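Local coordinates for protein glycosyl hydrolase, BNR repeat (PDB 3B7F) that is probably a glycoside hydrolase of the BNR-repeat type, built as a seven-bladed beta-propeller, at residues 96-101 with 150-155; 100-105 with 133-138; 138-143 with 177-182. All coordinates share one frame; numbering follows the deposited sequence.

Interaction 1: residues 96-101 with 150-155; sequences ATRPPA and WEPVAG. With EDO (1,2-ethanediol), chain Q.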
loop_
_atom_site.group_PDB
_atom_site.type_symbol
_atom_site.label_atom_id
_atom_site.label_comp_id
_atom_site.label_asym_id
_atom_site.label_seq_id
_atom_site.Cartn_x
_atom_site.Cartn_y
_atom_site.Cartn_z
ATOM N N ALA A 96 -6.033 -18.597 9.258
ATOM C CA ALA A 96 -6.758 -19.112 8.080
ATOM C C ALA A 96 -6.876 -20.626 8.132
ATOM O O ALA A 96 -5.921 -21.294 8.533
ATOM C CB ALA A 96 -6.059 -18.694 6.763
ATOM N N THR A 97 -8.038 -21.163 7.755
ATOM C CA THR A 97 -8.193 -22.615 7.676
ATOM C C THR A 97 -7.394 -23.031 6.430
ATOM O O THR A 97 -6.643 -24.023 6.484
ATOM C CB THR A 97 -9.665 -23.095 7.711
ATOM O OG1 THR A 97 -10.398 -22.578 6.602
ATOM C CG2 THR A 97 -10.320 -22.638 8.987
ATOM N N ARG A 98 -7.488 -22.232 5.353
ATOM C CA ARG A 98 -6.707 -22.444 4.127
ATOM C C ARG A 98 -6.022 -21.122 3.708
ATOM O O ARG A 98 -6.602 -20.329 2.964
ATOM C CB ARG A 98 -7.592 -22.976 3.000
ATOM C CG ARG A 98 -6.847 -23.264 1.686
ATOM C CD ARG A 98 -7.815 -23.552 0.544
ATOM N NE ARG A 98 -7.102 -23.572 -0.742
ATOM C CZ ARG A 98 -7.669 -23.630 -1.954
ATOM N NH1 ARG A 98 -8.999 -23.654 -2.110
ATOM N NH2 ARG A 98 -6.887 -23.637 -3.037
ATOM N N PRO A 99 -4.774 -20.886 4.167
ATOM C CA PRO A 99 -4.116 -19.653 3.733
ATOM C C PRO A 99 -3.632 -19.740 2.276
ATOM O O PRO A 99 -3.634 -20.822 1.712
ATOM C CB PRO A 99 -2.935 -19.545 4.695
ATOM C CG PRO A 99 -2.601 -20.963 5.026
ATOM C CD PRO A 99 -3.923 -21.653 5.098
ATOM N N PRO A 100 -3.252 -18.597 1.664
ATOM C CA PRO A 100 -2.715 -18.602 0.306
ATOM C C PRO A 100 -1.553 -19.591 0.073
ATOM O O PRO A 100 -0.573 -19.596 0.817
ATOM C CB PRO A 100 -2.226 -17.154 0.140
ATOM C CG PRO A 100 -3.164 -16.373 0.947
ATOM C CD PRO A 100 -3.346 -17.211 2.179
ATOM N N ALA A 101 -1.704 -20.432 -0.942
ATOM C CA ALA A 101 -0.699 -21.431 -1.305
ATOM C C ALA A 101 -0.860 -21.697 -2.765
ATOM O O ALA A 101 -1.985 -21.846 -3.227
ATOM C CB ALA A 101 -0.898 -22.721 -0.531
ATOM N N TRP A 150 -8.506 -19.312 1.221
ATOM C CA TRP A 150 -8.007 -18.618 0.058
ATOM C C TRP A 150 -7.744 -19.595 -1.065
ATOM O O TRP A 150 -7.293 -20.709 -0.798
ATOM C CB TRP A 150 -6.705 -17.920 0.430
ATOM C CG TRP A 150 -6.904 -16.833 1.460
ATOM C CD1 TRP A 150 -6.924 -16.973 2.824
ATOM C CD2 TRP A 150 -7.125 -15.452 1.197
ATOM N NE1 TRP A 150 -7.148 -15.769 3.416
ATOM C CE2 TRP A 150 -7.296 -14.816 2.444
ATOM C CE3 TRP A 150 -7.237 -14.689 0.022
ATOM C CZ2 TRP A 150 -7.531 -13.456 2.557
ATOM C CZ3 TRP A 150 -7.497 -13.352 0.124
ATOM C CH2 TRP A 150 -7.632 -12.740 1.388
ATOM N N GLU A 151 -8.037 -19.181 -2.303
ATOM C CA GLU A 151 -7.743 -19.970 -3.493
ATOM C C GLU A 151 -6.980 -19.060 -4.478
ATOM O O GLU A 151 -7.164 -17.828 -4.451
ATOM C CB GLU A 151 -9.034 -20.487 -4.142
ATOM C CG GLU A 151 -9.810 -19.400 -4.917
ATOM C CD GLU A 151 -11.232 -19.766 -5.305
ATOM O OE1 GLU A 151 -11.579 -20.984 -5.328
ATOM O OE2 GLU A 151 -11.991 -18.792 -5.587
ATOM N N PRO A 152 -6.125 -19.642 -5.341
ATOM C CA PRO A 152 -5.478 -18.821 -6.362
ATOM C C PRO A 152 -6.452 -18.176 -7.359
ATOM O O PRO A 152 -7.489 -18.759 -7.643
ATOM C CB PRO A 152 -4.600 -19.817 -7.126
ATOM C CG PRO A 152 -4.666 -21.090 -6.439
ATOM C CD PRO A 152 -5.699 -21.051 -5.392
ATOM N N VAL A 153 -6.160 -16.957 -7.822
ATOM C CA VAL A 153 -6.923 -16.371 -8.928
ATOM C C VAL A 153 -6.147 -16.920 -10.120
ATOM O O VAL A 153 -5.139 -16.338 -10.534
ATOM C CB VAL A 153 -7.004 -14.834 -8.921
ATOM C CG1 VAL A 153 -7.677 -14.309 -10.212
ATOM C CG2 VAL A 153 -7.745 -14.359 -7.681
ATOM N N ALA A 154 -6.605 -18.081 -10.605
ATOM C CA ALA A 154 -6.001 -18.840 -11.711
ATOM C C ALA A 154 -5.729 -18.024 -12.973
ATOM O O ALA A 154 -4.713 -18.227 -13.640
ATOM C CB ALA A 154 -6.886 -20.043 -12.037
ATOM N N GLY A 155 -6.608 -17.077 -13.286
ATOM C CA GLY A 155 -6.404 -16.211 -14.454
ATOM C C GLY A 155 -5.141 -15.360 -14.419
ATOM O O GLY A 155 -4.685 -14.917 -15.470
HETATM C C1 EDO Q . -12.355 -19.471 -0.640
HETATM O O1 EDO Q . -12.951 -18.408 0.123
HETATM C C2 EDO Q . -12.333 -19.166 -2.126
HETATM O O2 EDO Q . -13.605 -18.658 -2.550
#

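Interaction 2: residues 100-105 with 133-138; sequences PAFNKA and AGTSPQ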
loop_
_atom_site.group_PDB
_atom_site.type_symbol
_atom_site.label_atom_id
_atom_site.label_comp_id
_atom_site.label_asym_id
_atom_site.label_seq_id
_atom_site.Cartn_x
_atom_site.Cartn_y
_atom_site.Cartn_z
ATOM N N PRO A 100 -3.252 -18.597 1.664
ATOM C CA PRO A 100 -2.715 -18.602 0.306
ATOM C C PRO A 100 -1.553 -19.591 0.073
ATOM O O PRO A 100 -0.573 -19.596 0.817
ATOM C CB PRO A 100 -2.226 -17.154 0.140
ATOM C CG PRO A 100 -3.164 -16.373 0.947
ATOM C CD PRO A 100 -3.346 -17.211 2.179
ATOM N N ALA A 101 -1.704 -20.432 -0.942
ATOM C CA ALA A 101 -0.699 -21.431 -1.305
ATOM C C ALA A 101 -0.860 -21.697 -2.765
ATOM O O ALA A 101 -1.985 -21.846 -3.227
ATOM C CB ALA A 101 -0.898 -22.721 -0.531
ATOM N N PHE A 102 0.248 -21.731 -3.506
ATOM C CA PHE A 102 0.207 -22.039 -4.929
ATOM C C PHE A 102 -0.205 -23.508 -5.123
ATOM O O PHE A 102 0.060 -24.363 -4.264
ATOM C CB PHE A 102 1.575 -21.821 -5.596
ATOM C CG PHE A 102 2.050 -20.386 -5.613
ATOM C CD1 PHE A 102 1.515 -19.472 -6.508
ATOM C CD2 PHE A 102 3.076 -19.968 -4.780
ATOM C CE1 PHE A 102 1.971 -18.145 -6.546
ATOM C CE2 PHE A 102 3.543 -18.653 -4.828
ATOM C CZ PHE A 102 2.983 -17.745 -5.711
ATOM N N ASN A 103 -0.848 -23.798 -6.248
ATOM C CA ASN A 103 -1.223 -25.184 -6.587
ATOM C C ASN A 103 0.038 -26.056 -6.797
ATOM O O ASN A 103 1.118 -25.526 -7.113
ATOM C CB ASN A 103 -2.108 -25.241 -7.852
ATOM C CG ASN A 103 -3.479 -24.582 -7.666
ATOM O OD1 ASN A 103 -4.014 -24.499 -6.555
ATOM N ND2 ASN A 103 -4.051 -24.114 -8.773
ATOM N N LYS A 104 -0.112 -27.371 -6.606
ATOM C CA LYS A 104 0.976 -28.330 -6.803
ATOM C C LYS A 104 1.434 -28.270 -8.255
ATOM O O LYS A 104 0.593 -28.191 -9.147
ATOM C CB LYS A 104 0.517 -29.753 -6.448
ATOM N N ALA A 105 2.748 -28.250 -8.488
ATOM C CA ALA A 105 3.285 -28.218 -9.857
ATOM C C ALA A 105 3.189 -29.627 -10.483
ATOM O O ALA A 105 3.143 -30.616 -9.739
ATOM C CB ALA A 105 4.722 -27.726 -9.862
ATOM N N ALA A 133 -5.639 -11.183 -1.913
ATOM C CA ALA A 133 -4.349 -11.222 -1.268
ATOM C C ALA A 133 -3.253 -11.254 -2.344
ATOM O O ALA A 133 -3.382 -11.957 -3.355
ATOM C CB ALA A 133 -4.226 -12.428 -0.373
ATOM N N GLY A 134 -2.195 -10.473 -2.106
ATOM C CA GLY A 134 -1.001 -10.439 -2.944
ATOM C C GLY A 134 0.155 -11.027 -2.145
ATOM O O GLY A 134 0.337 -10.665 -0.987
ATOM N N THR A 135 0.934 -11.909 -2.776
ATOM C CA THR A 135 2.046 -12.620 -2.143
ATOM C C THR A 135 3.442 -12.291 -2.685
ATOM O O THR A 135 3.583 -11.611 -3.694
ATOM C CB THR A 135 1.875 -14.189 -2.305
ATOM O OG1 THR A 135 1.857 -14.537 -3.700
ATOM C CG2 THR A 135 0.593 -14.710 -1.611
ATOM N N SER A 136 4.453 -12.799 -1.969
ATOM C CA SER A 136 5.839 -12.844 -2.394
ATOM C C SER A 136 6.192 -14.354 -2.460
ATOM O O SER A 136 6.023 -15.039 -1.464
ATOM C CB SER A 136 6.779 -12.162 -1.415
ATOM O OG SER A 136 8.136 -12.330 -1.821
ATOM N N PRO A 137 6.602 -14.889 -3.635
ATOM C CA PRO A 137 6.737 -14.251 -4.954
ATOM C C PRO A 137 5.356 -13.893 -5.525
ATOM O O PRO A 137 4.341 -14.253 -4.935
ATOM C CB PRO A 137 7.485 -15.291 -5.777
ATOM C CG PRO A 137 7.110 -16.592 -5.176
ATOM C CD PRO A 137 6.984 -16.313 -3.697
ATOM N N GLN A 138 5.326 -13.204 -6.661
ATOM C CA GLN A 138 4.076 -12.634 -7.183
ATOM C C GLN A 138 2.993 -13.680 -7.361
ATOM O O GLN A 138 3.195 -14.687 -8.008
ATOM C CB GLN A 138 4.281 -11.839 -8.503
ATOM C CG GLN A 138 5.282 -10.625 -8.510
ATOM C CD GLN A 138 6.707 -11.010 -8.838
ATOM O OE1 GLN A 138 7.197 -12.046 -8.368
ATOM N NE2 GLN A 138 7.402 -10.164 -9.634
#

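Interaction 3: residues 138-143 with 177-182; sequences QGLFRS and PKMHSI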
loop_
_atom_site.group_PDB
_atom_site.type_symbol
_atom_site.label_atom_id
_atom_site.label_comp_id
_atom_site.label_asym_id
_atom_site.label_seq_id
_atom_site.Cartn_x
_atom_site.Cartn_y
_atom_site.Cartn_z
ATOM N N GLN A 138 5.326 -13.204 -6.661
ATOM C CA GLN A 138 4.076 -12.634 -7.183
ATOM C C GLN A 138 2.993 -13.680 -7.361
ATOM O O GLN A 138 3.195 -14.687 -8.008
ATOM C CB GLN A 138 4.281 -11.839 -8.503
ATOM C CG GLN A 138 5.282 -10.625 -8.510
ATOM C CD GLN A 138 6.707 -11.010 -8.838
ATOM O OE1 GLN A 138 7.197 -12.046 -8.368
ATOM N NE2 GLN A 138 7.402 -10.164 -9.634
ATOM N N GLY A 139 1.843 -13.449 -6.740
ATOM C CA GLY A 139 0.708 -14.362 -6.829
ATOM C C GLY A 139 -0.490 -13.617 -6.309
ATOM O O GLY A 139 -0.330 -12.780 -5.411
ATOM N N LEU A 140 -1.652 -13.872 -6.923
ATOM C CA LEU A 140 -2.935 -13.262 -6.574
ATOM C C LEU A 140 -3.861 -14.381 -6.099
ATOM O O LEU A 140 -4.009 -15.399 -6.781
ATOM C CB LEU A 140 -3.551 -12.548 -7.782
ATOM C CG LEU A 140 -4.825 -11.728 -7.567
ATOM C CD1 LEU A 140 -4.568 -10.487 -6.696
ATOM C CD2 LEU A 140 -5.439 -11.346 -8.900
ATOM N N PHE A 141 -4.477 -14.161 -4.942
ATOM C CA PHE A 141 -5.388 -15.098 -4.300
ATOM C C PHE A 141 -6.679 -14.382 -3.904
ATOM O O PHE A 141 -6.722 -13.147 -3.789
ATOM C CB PHE A 141 -4.728 -15.733 -3.064
ATOM C CG PHE A 141 -3.491 -16.526 -3.391
ATOM C CD1 PHE A 141 -2.244 -15.900 -3.506
ATOM C CD2 PHE A 141 -3.564 -17.883 -3.608
ATOM C CE1 PHE A 141 -1.090 -16.639 -3.833
ATOM C CE2 PHE A 141 -2.437 -18.615 -3.940
ATOM C CZ PHE A 141 -1.194 -18.001 -4.051
ATOM N N ARG A 142 -7.728 -15.172 -3.702
ATOM C CA ARG A 142 -9.027 -14.644 -3.345
ATOM C C ARG A 142 -9.716 -15.484 -2.257
ATOM O O ARG A 142 -9.621 -16.708 -2.245
ATOM C CB ARG A 142 -9.906 -14.597 -4.588
ATOM C CG ARG A 142 -11.281 -13.986 -4.365
ATOM C CD ARG A 142 -12.264 -14.337 -5.458
ATOM N NE ARG A 142 -12.106 -13.562 -6.677
ATOM C CZ ARG A 142 -11.848 -14.017 -7.914
ATOM N NH1 ARG A 142 -11.683 -15.323 -8.203
ATOM N NH2 ARG A 142 -11.767 -13.126 -8.903
ATOM N N SER A 143 -10.397 -14.792 -1.346
ATOM C CA SER A 143 -11.252 -15.410 -0.346
ATOM C C SER A 143 -12.637 -14.876 -0.600
ATOM O O SER A 143 -12.761 -13.743 -1.044
ATOM C CB SER A 143 -10.837 -15.007 1.057
ATOM O OG SER A 143 -11.606 -15.682 2.020
ATOM N N PRO A 177 10.546 -10.562 -4.653
ATOM C CA PRO A 177 9.609 -9.831 -5.484
ATOM C C PRO A 177 8.188 -10.053 -4.957
ATOM O O PRO A 177 7.912 -11.068 -4.337
ATOM C CB PRO A 177 9.817 -10.458 -6.854
ATOM C CG PRO A 177 10.127 -11.856 -6.561
ATOM C CD PRO A 177 10.971 -11.813 -5.311
ATOM N N LYS A 178 7.293 -9.123 -5.206
ATOM C CA LYS A 178 5.967 -9.191 -4.589
ATOM C C LYS A 178 4.870 -8.561 -5.414
ATOM O O LYS A 178 5.121 -7.717 -6.274
ATOM C CB LYS A 178 6.018 -8.466 -3.238
ATOM C CG LYS A 178 6.280 -6.968 -3.390
ATOM C CD LYS A 178 6.807 -6.323 -2.145
ATOM C CE LYS A 178 8.231 -6.640 -1.844
ATOM N NZ LYS A 178 8.810 -5.534 -1.032
HETATM N N MSE A 179 3.654 -8.965 -5.067
HETATM C CA MSE A 179 2.429 -8.504 -5.653
HETATM C C MSE A 179 1.870 -7.498 -4.653
HETATM O O MSE A 179 1.793 -7.779 -3.451
HETATM C CB MSE A 179 1.503 -9.707 -5.811
HETATM C CG MSE A 179 0.021 -9.468 -6.054
HETATM SE SE MSE A 179 -0.582 -9.387 -7.829
HETATM C CE MSE A 179 -0.039 -11.102 -8.530
ATOM N N HIS A 180 1.454 -6.339 -5.132
ATOM C CA HIS A 180 0.935 -5.317 -4.251
ATOM C C HIS A 180 -0.116 -4.511 -4.988
ATOM O O HIS A 180 -0.506 -4.881 -6.091
ATOM C CB HIS A 180 2.111 -4.456 -3.748
ATOM C CG HIS A 180 2.900 -3.794 -4.834
ATOM N ND1 HIS A 180 2.454 -2.670 -5.499
ATOM C CD2 HIS A 180 4.127 -4.066 -5.335
ATOM C CE1 HIS A 180 3.357 -2.307 -6.394
ATOM N NE2 HIS A 180 4.390 -3.127 -6.307
ATOM N N SER A 181 -0.587 -3.436 -4.357
ATOM C CA SER A 181 -1.506 -2.494 -4.951
ATOM C C SER A 181 -2.677 -3.135 -5.704
ATOM O O SER A 181 -2.940 -2.798 -6.859
ATOM C CB SER A 181 -0.710 -1.564 -5.873
ATOM O OG SER A 181 0.337 -0.951 -5.167
ATOM N N ILE A 182 -3.355 -4.063 -5.024
ATOM C CA ILE A 182 -4.518 -4.742 -5.555
ATOM C C ILE A 182 -5.693 -3.785 -5.314
ATOM O O ILE A 182 -6.043 -3.434 -4.174
ATOM C CB ILE A 182 -4.746 -6.132 -4.935
ATOM C CG1 ILE A 182 -3.546 -7.041 -5.197
ATOM C CG2 ILE A 182 -6.013 -6.789 -5.527
ATOM C CD1 ILE A 182 -3.538 -8.316 -4.336
#

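Interaction 1: residues 96-101 with 150-155
The amide N of Trp150 donates to Arg98 O at 2.8 Å, arriving within the carbonyl plane, although the N-H points at the oxygen with a bend (133°). The same oxygen lies in the indole plane at its edge, 3.4 Å from Trp150 CD1, so backbone and ring of one residue meet a single carbonyl. Pro100 takes a face of that indole: its CD sits 3.9 Å from the centroid of the five-membered ring and 29° off the normal, a CH-pi contact, while Ala96 CB comes up at the edge. Trp150 closes the S-x-D-x-G-x-x-W signature of an Asp box, the BNR repeat, in the turn between the third and fourth strands of its propeller blade; segment 96-101, which packs on it, has just left the outer strand, 94-95, of the preceding blade. Arg98 has CG anti to its N (chi1 -178°) and runs extended, which carries one guanidinium face over Trp150 O and Glu151 CA. Arg98 NE is 2.9 Å from Trp150 O, but the poor angle rules out a hydrogen bond. Arg98 NH1 and Glu151 OE1, 4.9 Å apart, are not in contact, and Glu151 OE2 receives a weak bond from ethanediol O2, at 3.4 Å.

Interaction 2: residues 100-105 with 133-138
The segment 100-105 has no regular secondary structure and runs past strand 131-136 without a backbone hydrogen bond to 133-138; the nearest CA atoms, of Pro100 and Ala133, are 7.7 Å apart. It belongs to the connection that leaves one propeller blade at strand 94-95 and enters the next at strand 116-122, and here it covers the second strand of that next blade. From the loop the contact is made by two side chains, Pro100 and Phe102. Ala133 and Thr135, two residues apart on the strand, both send their CB toward the loop, and Pro100 meets both: its CG is 4.3 Å from Ala133 CB and its CB 4.1 Å from Thr135 CG2. Phe102 reaches further. Its CG is anti to the carbonyl carbon (chi1 -65°), and the ring presents its far end, around CZ, to the turn after the strand. Pro137 O lies in the ring plane at the edge, 3.8 Å from Phe102 CZ, and Gln138 O also approaches that edge; two carbonyls thus face the ring's C-H rim, which is probably weakly favourable. Phe102 CE2 touches Pro137 CG at 4.1 Å, the two side chains lying at a slant to each other. Phe141 of strand 139-143 also meets the Phe102 ring, with planes at about 60°. The turn itself carries a cis peptide bond before Pro137 and is tied back to the strand by Thr135. Thr135 OG1 donates to Pro137 O over 2.8 Å, coming almost straight on at the carbonyl (C=O...OG1 168°).

Interaction 3: residues 138-143 with 177-182
Met179, modelled as selenomethionine, leaves its backbone with CG anti to N (chi1 164°) and then folds over at chi2 (92°) and again at chi3, which turns its terminal methyl back onto the backbone of 138-143. Met179 CE lies 3.4 Å from Gly139 C and 3.6 Å from Leu140 N, so the methyl rests against the peptide joining these two residues, and it also reaches Leu140 CB at 3.9 Å. Nearer the root of the chain, Met179 CG approaches Gly139 O to 3.4 Å; that oxygen also lies by the hydroxyl of Thr135, whose proton it can at most share, and Leu140 N is bonded to Asn157 OD1. Between the segments themselves there is no hydrogen bond. They belong to different blades of the beta-propeller: 139-143 is the third strand of one, and 178-182 opens the first strand of the following blade. The short strand axes come within 7.4 Å at an angle of 58°, a separation too wide for sheet pairing, so side chains bridge it. Leu140, with CG anti to N, extends CD1 to Ile182 CD1; the two branches meet tightly at 3.4 Å as the side chains slant past one another, and Ile194 of the second strand in Ile182's blade touches both. At the opposite end of the contact Gln138 folds at chi2 and its side chain crosses that of Pro177 at about a right angle, with the amide oxygen on the ring. Gln138 OE1 is 3.4 Å from Pro177 CB and equally close to its CG, whereas NE2 is held by Ser198 O. Nearer the backbone, Gln138 CG passes 3.7 Å from Lys178 O.

In the fold
The three contacts follow one blade, strands 116-122 to 151-152, from its outer edge inward: the centre of interaction 1 is about 20 Å from the centre of the chain and that of interaction 3 about 12 Å. Pro100 belongs to interactions 1 and 2, whose centres are about 7 Å apart, and Trp150 CZ3 packs on Ala133 CB at 3.4 Å. Gln138 joins interactions 2 and 3, where Ser136 OG is probably hydrogen-bonded to Pro177 O at 2.8 Å. Sheet pairing ties interaction 1 to 3 through Arg142 N and Glu151 O, 2.8 Å apart. Ethanediol, probably from the crystallisation liquor, lies at interaction 1, beside Glu151.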